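Local coordinates for protein 2-methyl-3-hydroxypyridine-5-carboxylic acid oxygenase (Mesorhizobium loti, PDB 3ALJ) that is an FAD-dependent oxygenase that probably hydroxylates 2-methyl-3-hydroxypyridine-5-carboxylic acid and opens its ring with molecular oxygen, at residues 21-35 with 304-316. Residues are numbered along the deposited sequence; the frame is centred on the assembly and turned at random. Where two conformers were deposited one is given.
With FAD (flavin-adenine dinucleotide), chain B.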
ATOM      1  N   PHE A  21      -3.672   5.856   2.848  1.00  7.80           N
ATOM      2  CA  PHE A  21      -2.243   6.203   3.132  1.00  8.76           C
ATOM      3  C   PHE A  21      -1.778   7.389   2.311  1.00 10.61           C
ATOM      4  O   PHE A  21      -1.031   8.224   2.775  1.00  9.45           O
ATOM      5  CB  PHE A  21      -1.358   4.956   2.874  1.00  8.81           C
ATOM      6  CG  PHE A  21      -1.817   3.743   3.571  1.00  8.84           C
ATOM      7  CD1 PHE A  21      -1.924   3.710   4.927  1.00  9.85           C
ATOM      8  CD2 PHE A  21      -2.201   2.620   2.868  1.00 15.72           C
ATOM      9  CE1 PHE A  21      -2.428   2.605   5.628  1.00 11.11           C
ATOM     10  CE2 PHE A  21      -2.669   1.434   3.613  1.00 17.90           C
ATOM     11  CZ  PHE A  21      -2.693   1.444   4.963  1.00 11.98           C
ATOM     12  N   ALA A  22      -2.241   7.533   1.067  1.00  7.37           N
ATOM     13  CA  ALA A  22      -1.833   8.680   0.284  1.00  8.33           C
ATOM     14  C   ALA A  22      -2.358  10.021   0.792  1.00  8.99           C
ATOM     15  O   ALA A  22      -1.631  10.995   0.975  1.00  8.64           O
ATOM     16  CB  ALA A  22      -2.267   8.486  -1.177  1.00 10.19           C
ATOM     17  N   GLY A  23      -3.673   9.990   1.166  1.00  6.87           N
ATOM     18  CA  GLY A  23      -4.254  11.253   1.633  1.00  8.25           C
ATOM     19  C   GLY A  23      -3.785  11.715   2.987  1.00  7.51           C
ATOM     20  O   GLY A  23      -3.535  12.914   3.185  1.00  9.22           O
ATOM     21  N   LEU A  24      -3.613  10.730   3.853  1.00  8.08           N
ATOM     22  CA  LEU A  24      -3.089  11.083   5.185  1.00  8.41           C
ATOM     23  C   LEU A  24      -1.626  11.542   5.095  1.00  8.28           C
ATOM     24  O   LEU A  24      -1.244  12.471   5.819  1.00 10.30           O
ATOM     25  CB  LEU A  24      -3.201   9.879   6.116  1.00  8.62           C
ATOM     26  CG  LEU A  24      -4.632   9.517   6.566  1.00  9.91           C
ATOM     27  CD1 LEU A  24      -4.645   8.108   7.230  1.00 10.40           C
ATOM     28  CD2 LEU A  24      -5.115  10.549   7.562  1.00 12.38           C
ATOM     29  N   THR A  25      -0.817  10.901   4.235  1.00  8.24           N
ATOM     30  CA  THR A  25       0.550  11.354   4.059  1.00  8.36           C
ATOM     31  C   THR A  25       0.560  12.743   3.501  1.00  9.27           C
ATOM     32  O   THR A  25       1.291  13.621   4.019  1.00  9.64           O
ATOM     33  CB  THR A  25       1.265  10.382   3.080  1.00  8.76           C
ATOM     34  OG1 THR A  25       1.466   9.102   3.708  1.00  8.83           O
ATOM     35  CG2 THR A  25       2.683  10.970   2.717  1.00  9.02           C
ATOM     36  N   ALA A  26      -0.254  13.028   2.449  1.00  9.17           N
ATOM     37  CA  ALA A  26      -0.279  14.378   1.908  1.00  8.68           C
ATOM     38  C   ALA A  26      -0.739  15.373   2.942  1.00  8.53           C
ATOM     39  O   ALA A  26      -0.109  16.476   3.076  1.00 10.02           O
ATOM     40  CB  ALA A  26      -1.251  14.424   0.637  1.00 10.33           C
ATOM     41  N   ALA A  27      -1.765  15.043   3.693  1.00  8.57           N
ATOM     42  CA  ALA A  27      -2.237  15.983   4.705  1.00  8.18           C
ATOM     43  C   ALA A  27      -1.226  16.329   5.785  1.00  7.60           C
ATOM     44  O   ALA A  27      -1.066  17.484   6.130  1.00  9.90           O
ATOM     45  CB  ALA A  27      -3.553  15.513   5.297  1.00  8.77           C
ATOM     46  N   ILE A  28      -0.522  15.333   6.282  1.00  9.53           N
ATOM     47  CA  ILE A  28       0.469  15.563   7.331  1.00  8.86           C
ATOM     48  C   ILE A  28       1.600  16.388   6.774  1.00 10.17           C
ATOM     49  O   ILE A  28       2.023  17.343   7.411  1.00  9.55           O
ATOM     50  CB  ILE A  28       0.960  14.231   7.844  1.00  7.82           C
ATOM     51  CG1 ILE A  28      -0.075  13.533   8.685  1.00  7.86           C
ATOM     52  CG2 ILE A  28       2.252  14.455   8.677  1.00  9.12           C
ATOM     53  CD1 ILE A  28       0.221  11.996   8.893  1.00  9.14           C
ATOM     54  N   ALA A  29       2.076  15.997   5.588  1.00  9.10           N
ATOM     55  CA  ALA A  29       3.247  16.684   4.998  1.00 10.43           C
ATOM     56  C   ALA A  29       2.920  18.133   4.703  1.00 11.83           C
ATOM     57  O   ALA A  29       3.712  19.091   5.053  1.00 11.79           O
ATOM     58  CB  ALA A  29       3.791  16.034   3.733  1.00 11.95           C
ATOM     59  N   LEU A  30       1.708  18.398   4.224  1.00 10.61           N
ATOM     60  CA  LEU A  30       1.308  19.777   3.879  1.00 10.19           C
ATOM     61  C   LEU A  30       1.121  20.503   5.170  1.00 10.52           C
ATOM     62  O   LEU A  30       1.588  21.675   5.284  1.00 11.05           O
ATOM     63  CB  LEU A  30       0.011  19.748   2.996  1.00 10.49           C
ATOM     64  CG  LEU A  30       0.255  19.194   1.638  1.00 10.80           C
ATOM     65  CD1 LEU A  30      -1.185  18.873   1.028  1.00 11.02           C
ATOM     66  CD2 LEU A  30       1.033  20.128   0.734  1.00 12.14           C
ATOM     67  N   LYS A  31       0.470  19.907   6.186  1.00 11.13           N
ATOM     68  CA  LYS A  31       0.233  20.630   7.481  1.00 11.95           C
ATOM     69  C   LYS A  31       1.601  20.979   8.142  1.00 12.70           C
ATOM     70  O   LYS A  31       1.744  22.087   8.702  1.00 12.06           O
ATOM     71  CB  LYS A  31      -0.665  19.785   8.416  1.00 10.79           C
ATOM     72  CG  LYS A  31      -1.143  20.478   9.719  1.00 13.27           C
ATOM     73  CD  LYS A  31      -2.211  21.579   9.342  1.00 12.87           C
ATOM     74  CE  LYS A  31      -2.546  22.095  10.755  1.00 17.30           C
ATOM     75  NZ  LYS A  31      -3.507  23.233  10.615  1.00 25.89           N
ATOM     76  N   GLN A  32       2.589  20.102   8.005  1.00 12.06           N
ATOM     77  CA  GLN A  32       3.915  20.418   8.641  1.00 13.19           C
ATOM     78  C   GLN A  32       4.553  21.563   7.929  1.00 12.75           C
ATOM     79  O   GLN A  32       5.304  22.306   8.597  1.00 13.44           O
ATOM     80  CB  GLN A  32       4.840  19.170   8.515  1.00 12.62           C
ATOM     81  CG  GLN A  32       4.488  18.062   9.455  1.00 12.31           C
ATOM     82  CD  GLN A  32       5.425  16.849   9.374  1.00 11.48           C
ATOM     83  OE1 GLN A  32       5.540  16.112  10.366  1.00 14.16           O
ATOM     84  NE2 GLN A  32       6.113  16.666   8.228  1.00 11.11           N
ATOM     85  N   ASN A  33       4.268  21.784   6.668  1.00 11.94           N
ATOM     86  CA  ASN A  33       4.786  22.932   5.947  1.00 12.38           C
ATOM     87  C   ASN A  33       3.921  24.207   6.081  1.00 12.95           C
ATOM     88  O   ASN A  33       4.194  25.192   5.352  1.00 15.46           O
ATOM     89  CB  ASN A  33       4.885  22.543   4.478  1.00 14.33           C
ATOM     90  CG  ASN A  33       6.062  21.566   4.214  1.00 15.55           C
ATOM     91  OD1 ASN A  33       6.225  20.989   3.079  1.00 16.65           O
ATOM     92  ND2 ASN A  33       6.962  21.499   5.189  1.00 17.25           N
ATOM     93  N   GLY A  34       2.914  24.180   6.924  1.00 12.27           N
ATOM     94  CA  GLY A  34       2.144  25.437   7.203  1.00 12.83           C
ATOM     95  C   GLY A  34       0.895  25.572   6.332  1.00 15.37           C
ATOM     96  O   GLY A  34       0.186  26.568   6.460  1.00 16.22           O
ATOM     97  N   TRP A  35       0.534  24.563   5.529  1.00 11.76           N
ATOM     98  CA  TRP A  35      -0.783  24.613   4.823  1.00 12.18           C
ATOM     99  C   TRP A  35      -1.914  24.487   5.826  1.00 11.76           C
ATOM    100  O   TRP A  35      -1.869  23.778   6.819  1.00 14.53           O
ATOM    101  CB  TRP A  35      -0.880  23.473   3.802  1.00 10.36           C
ATOM    102  CG  TRP A  35      -0.018  23.605   2.631  1.00 11.50           C
ATOM    103  CD1 TRP A  35       1.371  23.367   2.485  1.00 13.14           C
ATOM    104  CD2 TRP A  35      -0.480  23.964   1.342  1.00  8.49           C
ATOM    105  NE1 TRP A  35       1.741  23.587   1.238  1.00 11.55           N
ATOM    106  CE2 TRP A  35       0.637  23.958   0.461  1.00  9.99           C
ATOM    107  CE3 TRP A  35      -1.752  24.278   0.807  1.00 10.15           C
ATOM    108  CZ2 TRP A  35       0.569  24.230  -0.942  1.00 12.58           C
ATOM    109  CZ3 TRP A  35      -1.790  24.574  -0.581  1.00 10.15           C
ATOM    110  CH2 TRP A  35      -0.663  24.574  -1.429  1.00 12.11           C
ATOM    111  N   ALA A 304       2.622   5.347  -3.209  1.00  7.68           N
ATOM    112  CA  ALA A 304       1.611   6.336  -2.886  1.00  8.57           C
ATOM    113  C   ALA A 304       2.163   7.317  -1.842  1.00  6.61           C
ATOM    114  O   ALA A 304       1.959   8.534  -1.991  1.00  8.39           O
ATOM    115  CB  ALA A 304       0.347   5.676  -2.299  1.00  7.95           C
ATOM    116  N   MET A 305       2.848   6.806  -0.832  1.00  7.16           N
ATOM    117  CA  MET A 305       3.369   7.641   0.241  1.00  8.02           C
ATOM    118  C   MET A 305       4.545   8.470  -0.249  1.00  7.35           C
ATOM    119  O   MET A 305       4.615   9.680   0.100  1.00  7.66           O
ATOM    120  CB  MET A 305       3.754   6.727   1.405  1.00  7.45           C
ATOM    121  CG  MET A 305       2.488   6.177   2.071  1.00  8.95           C
ATOM    122  SD  MET A 305       2.921   4.969   3.421  1.00 10.62           S
ATOM    123  CE  MET A 305       3.548   6.129   4.679  1.00 12.25           C
ATOM    124  N   VAL A 306       5.488   7.881  -0.959  1.00  7.24           N
ATOM    125  CA  VAL A 306       6.622   8.697  -1.588  1.00  7.82           C
ATOM    126  C   VAL A 306       6.034   9.805  -2.440  1.00  8.69           C
ATOM    127  O   VAL A 306       6.499  10.925  -2.359  1.00  9.35           O
ATOM    128  CB  VAL A 306       7.555   7.797  -2.381  1.00  7.61           C
ATOM    129  CG1 VAL A 306       8.492   8.611  -3.297  1.00  8.77           C
ATOM    130  CG2 VAL A 306       8.449   7.000  -1.367  1.00  8.91           C
ATOM    131  N   ASN A 307       5.051   9.499  -3.280  1.00  7.67           N
ATOM    132  CA  ASN A 307       4.484  10.562  -4.172  1.00  7.70           C
ATOM    133  C   ASN A 307       3.743  11.610  -3.423  1.00  8.64           C
ATOM    134  O   ASN A 307       3.949  12.797  -3.739  1.00  8.44           O
ATOM    135  CB  ASN A 307       3.652   9.881  -5.262  1.00  8.66           C
ATOM    136  CG  ASN A 307       4.450   8.982  -6.174  1.00  9.14           C
ATOM    137  OD1 ASN A 307       3.864   8.052  -6.866  1.00 12.85           O
ATOM    138  ND2 ASN A 307       5.671   9.177  -6.219  1.00  6.96           N
ATOM    139  N   ALA A 308       3.034  11.246  -2.361  1.00  7.55           N
ATOM    140  CA  ALA A 308       2.340  12.261  -1.604  1.00  8.11           C
ATOM    141  C   ALA A 308       3.331  13.151  -0.879  1.00  9.54           C
ATOM    142  O   ALA A 308       3.206  14.407  -0.795  1.00  9.88           O
ATOM    143  CB  ALA A 308       1.386  11.600  -0.646  1.00 11.16           C
ATOM    144  N   PHE A 309       4.394  12.543  -0.295  1.00  8.83           N
ATOM    145  CA  PHE A 309       5.344  13.386   0.393  1.00  8.20           C
ATOM    146  C   PHE A 309       6.113  14.232  -0.565  1.00  9.47           C
ATOM    147  O   PHE A 309       6.368  15.428  -0.242  1.00 11.18           O
ATOM    148  CB  PHE A 309       6.345  12.420   1.179  1.00  9.55           C
ATOM    149  CG  PHE A 309       7.260  13.167   2.134  1.00  7.68           C
ATOM    150  CD1 PHE A 309       6.807  13.489   3.408  1.00 12.04           C
ATOM    151  CD2 PHE A 309       8.514  13.591   1.662  1.00 10.64           C
ATOM    152  CE1 PHE A 309       7.637  14.213   4.266  1.00 14.50           C
ATOM    153  CE2 PHE A 309       9.388  14.312   2.520  1.00 11.70           C
ATOM    154  CZ  PHE A 309       8.942  14.642   3.767  1.00 13.99           C
ATOM    155  N   SER A 310       6.450  13.686  -1.718  1.00  9.77           N
ATOM    156  CA  SER A 310       7.191  14.422  -2.758  1.00  8.66           C
ATOM    157  C   SER A 310       6.375  15.608  -3.261  1.00 10.16           C
ATOM    158  O   SER A 310       6.963  16.669  -3.594  1.00 11.09           O
ATOM    159  CB  SER A 310       7.524  13.536  -3.944  1.00  9.37           C
ATOM    160  OG  SER A 310       8.442  12.516  -3.474  1.00 10.96           O
ATOM    161  N   LEU A 311       5.068  15.478  -3.352  1.00 10.77           N
ATOM    162  CA  LEU A 311       4.165  16.622  -3.738  1.00  9.44           C
ATOM    163  C   LEU A 311       4.430  17.756  -2.810  1.00 10.19           C
ATOM    164  O   LEU A 311       4.555  18.961  -3.245  1.00 11.01           O
ATOM    165  CB  LEU A 311       2.658  16.110  -3.708  1.00  9.48           C
ATOM    166  CG  LEU A 311       1.677  17.242  -4.089  1.00  9.83           C
ATOM    167  CD1 LEU A 311       1.848  17.738  -5.501  1.00 13.24           C
ATOM    168  CD2 LEU A 311       0.287  16.626  -3.922  1.00 13.16           C
ATOM    169  N   SER A 312       4.412  17.486  -1.520  1.00 10.94           N
ATOM    170  CA  SER A 312       4.671  18.528  -0.505  0.50  9.65           C
ATOM    171  C   SER A 312       5.998  19.221  -0.697  1.00 11.40           C
ATOM    172  O   SER A 312       6.086  20.450  -0.506  1.00 12.90           O
ATOM    173  CB  SER A 312       4.464  18.016   0.957  0.50  9.57           C
ATOM    174  OG  SER A 312       5.587  17.296   1.483  0.50  8.27           O
ATOM    175  N   GLN A 313       7.008  18.447  -1.066  1.00 11.70           N
ATOM    176  CA  GLN A 313       8.351  19.029  -1.320  1.00 13.11           C
ATOM    177  C   GLN A 313       8.306  19.985  -2.491  1.00 12.98           C
ATOM    178  O   GLN A 313       8.820  21.136  -2.364  1.00 13.63           O
ATOM    179  CB  GLN A 313       9.345  17.932  -1.616  1.00 12.00           C
ATOM    180  CG  GLN A 313       9.675  17.016  -0.412  1.00 10.65           C
ATOM    181  CD  GLN A 313      10.604  15.929  -0.871  1.00  9.90           C
ATOM    182  OE1 GLN A 313      10.471  15.318  -1.943  1.00 11.36           O
ATOM    183  NE2 GLN A 313      11.569  15.631   0.004  1.00 13.04           N
ATOM    184  N   ASP A 314       7.651  19.635  -3.593  1.00 12.07           N
ATOM    185  CA  ASP A 314       7.673  20.517  -4.749  1.00 11.55           C
ATOM    186  C   ASP A 314       6.833  21.751  -4.516  1.00 12.48           C
ATOM    187  O   ASP A 314       7.171  22.780  -5.217  1.00 13.68           O
ATOM    188  CB  ASP A 314       7.210  19.731  -5.978  1.00 12.25           C
ATOM    189  CG  ASP A 314       8.300  18.999  -6.627  1.00 15.83           C
ATOM    190  OD1 ASP A 314       9.067  19.697  -7.334  1.00 19.26           O
ATOM    191  OD2 ASP A 314       8.440  17.749  -6.605  1.00 16.23           O
ATOM    192  N   LEU A 315       5.904  21.754  -3.558  1.00 12.58           N
ATOM    193  CA  LEU A 315       5.060  22.898  -3.251  1.00 12.75           C
ATOM    194  C   LEU A 315       5.839  23.887  -2.405  1.00 13.25           C
ATOM    195  O   LEU A 315       5.297  24.976  -2.105  1.00 15.13           O
ATOM    196  CB  LEU A 315       3.731  22.479  -2.564  1.00 13.45           C
ATOM    197  CG  LEU A 315       2.824  21.849  -3.628  1.00 10.51           C
ATOM    198  CD1 LEU A 315       1.780  20.990  -2.842  1.00 12.91           C
ATOM    199  CD2 LEU A 315       2.101  22.970  -4.462  1.00 13.00           C
ATOM    200  N   GLU A 316       7.108  23.586  -2.025  1.00 13.43           N
ATOM    201  CA  GLU A 316       7.894  24.528  -1.190  1.00 14.97           C
ATOM    202  C   GLU A 316       8.850  25.266  -2.101  1.00 18.60           C
ATOM    203  O   GLU A 316       9.759  25.923  -1.516  1.00 22.60           O
ATOM    204  CB  GLU A 316       8.754  23.718  -0.114  1.00 13.64           C
ATOM    205  CG  GLU A 316       7.922  23.161   0.997  1.00 17.38           C
ATOM    206  CD  GLU A 316       7.166  24.301   1.670  1.00 22.93           C
ATOM    207  OE1 GLU A 316       7.809  25.206   2.261  1.00 29.05           O
ATOM    208  OE2 GLU A 316       5.927  24.355   1.574  1.00 18.80           O
TER
HETATM  209  PA  FAD B 380      -6.762   3.725  -0.563  1.00 10.38           P
HETATM  210  O1A FAD B 380      -5.917   3.035   0.462  1.00 15.26           O
HETATM  211  O2A FAD B 380      -7.662   2.971  -1.355  1.00 12.17           O
HETATM  212  O5B FAD B 380      -7.549   4.859   0.222  1.00  9.44           O
HETATM  213  C5B FAD B 380      -8.512   5.724  -0.466  1.00  8.28           C
HETATM  214  C4B FAD B 380      -9.369   6.215   0.682  1.00  8.40           C
HETATM  215  O4B FAD B 380     -10.267   7.150  -0.009  1.00 10.53           O
HETATM  216  C3B FAD B 380     -10.263   5.200   1.294  1.00  9.09           C
HETATM  217  O3B FAD B 380     -10.268   5.311   2.732  1.00 10.15           O
HETATM  218  C2B FAD B 380     -11.653   5.470   0.613  1.00  8.38           C
HETATM  219  O2B FAD B 380     -12.773   5.117   1.444  1.00 10.44           O
HETATM  220  C1B FAD B 380     -11.667   6.954   0.451  1.00 10.97           C
HETATM  221  N9A FAD B 380     -12.399   7.419  -0.683  1.00  7.95           N
HETATM  222  C8A FAD B 380     -12.653   6.796  -1.885  1.00  9.44           C
HETATM  223  N7A FAD B 380     -13.315   7.604  -2.727  1.00  8.88           N
HETATM  224  C5A FAD B 380     -13.506   8.792  -2.039  1.00  7.74           C
HETATM  225  C6A FAD B 380     -14.041  10.021  -2.420  1.00  8.54           C
HETATM  226  N6A FAD B 380     -14.592  10.189  -3.669  1.00 11.67           N
HETATM  227  N1A FAD B 380     -14.028  10.988  -1.500  1.00  8.90           N
HETATM  228  C2A FAD B 380     -13.538  10.823  -0.266  1.00 10.88           C
HETATM  229  N3A FAD B 380     -12.963   9.662   0.161  1.00  8.54           N
HETATM  230  C4A FAD B 380     -12.938   8.671  -0.773  1.00  7.54           C
HETATM  231  N1  FAD B 380       1.221  -1.739  -0.845  1.00  8.22           N
HETATM  232  C2  FAD B 380       2.334  -1.736  -0.133  1.00  7.88           C
HETATM  233  O2  FAD B 380       3.057  -0.734  -0.007  1.00  8.74           O
HETATM  234  N3  FAD B 380       2.753  -2.903   0.506  1.00  7.26           N
HETATM  235  C4  FAD B 380       2.002  -4.078   0.450  1.00  7.47           C
HETATM  236  O4  FAD B 380       2.352  -5.075   1.184  1.00  7.57           O
HETATM  237  C4X FAD B 380       0.852  -4.053  -0.319  1.00  8.26           C
HETATM  238  N5  FAD B 380       0.102  -5.265  -0.507  1.00  8.98           N
HETATM  239  C5X FAD B 380      -1.006  -5.247  -1.333  1.00  7.90           C
HETATM  240  C6  FAD B 380      -1.701  -6.434  -1.624  1.00  8.79           C
HETATM  241  C7  FAD B 380      -2.838  -6.408  -2.390  1.00  9.72           C
HETATM  242  C7M FAD B 380      -3.590  -7.740  -2.675  1.00 12.08           C
HETATM  243  C8  FAD B 380      -3.280  -5.227  -2.949  1.00  9.53           C
HETATM  244  C8M FAD B 380      -4.535  -5.163  -3.849  1.00 10.79           C
HETATM  245  C9  FAD B 380      -2.594  -4.036  -2.674  1.00  9.82           C
HETATM  246  C9A FAD B 380      -1.412  -4.041  -1.892  1.00  8.56           C
HETATM  247  N10 FAD B 380      -0.651  -2.819  -1.626  1.00  7.47           N
HETATM  248  C10 FAD B 380       0.475  -2.865  -0.895  1.00  6.57           C
HETATM  249  C1' FAD B 380      -1.115  -1.505  -2.281  1.00  7.84           C
HETATM  250  C2' FAD B 380      -1.872  -0.677  -1.251  1.00  6.49           C
HETATM  251  O2' FAD B 380      -2.973  -1.454  -0.735  1.00  8.06           O
HETATM  252  C3' FAD B 380      -2.498   0.546  -1.946  1.00  7.89           C
HETATM  253  O3' FAD B 380      -1.559   0.970  -3.005  1.00  7.45           O
HETATM  254  C4' FAD B 380      -2.677   1.718  -1.073  1.00  7.60           C
HETATM  255  O4' FAD B 380      -3.635   1.335  -0.045  1.00 11.17           O
HETATM  256  C5' FAD B 380      -3.272   2.877  -1.803  1.00  8.62           C
HETATM  257  O5' FAD B 380      -3.441   3.955  -0.888  1.00  7.55           O
HETATM  258  P   FAD B 380      -4.352   5.156  -1.361  1.00  8.20           P
HETATM  259  O1P FAD B 380      -4.398   6.073  -0.214  1.00  8.91           O
HETATM  260  O2P FAD B 380      -3.946   5.681  -2.703  1.00  9.09           O
HETATM  261  O3P FAD B 380      -5.804   4.489  -1.613  1.00  8.10           O
HETATM  262  O   HOH W   1       7.728  18.198   3.003  1.00 25.90           O
HETATM  263  O   HOH W   2       4.359  22.226   0.908  1.00 14.60           O
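A308 sets its CB against the turn A22-T25-A26: 3.5 Å from A22 O and 3.7 Å from T25 CG2. The T25 side chain holds OG1 beside its own N (chi1 -70°), which sends CG2 over M305 O, while OG1 donates a hydrogen bond to F21 O (2.8 Å), tilted 25° from the carbonyl plane and facing T25 N across it; the M305 side chain crosses T25 at about a right angle, CG beside OG1. A serine here would lose CG2 and would probably leave A308 CB and M305 O facing a gap between the helices. A22, A26 and A29 against A304, A308 and S312 let helices 21-32 and 304-314 approach to 8.1 Å between axes, crossing at -26°. Helix 21-32 follows the first strand of the Rossmann-type FAD fold, its start facing the pyrophosphate: A22 N donates to FAD O1P (2.9 Å). Farther along, in the conformer given, S312 OG bonds to F309 O and takes a bond from water 1, which also reaches N33 OD1. L315 CD1 meets L30 CD2 and W35 CZ2. Water 2 accepts from W35 NE1 near E316 OE2, which is salt-bridged to R12. G34, at positive phi, completes the Schellman motif ending helix 21-32.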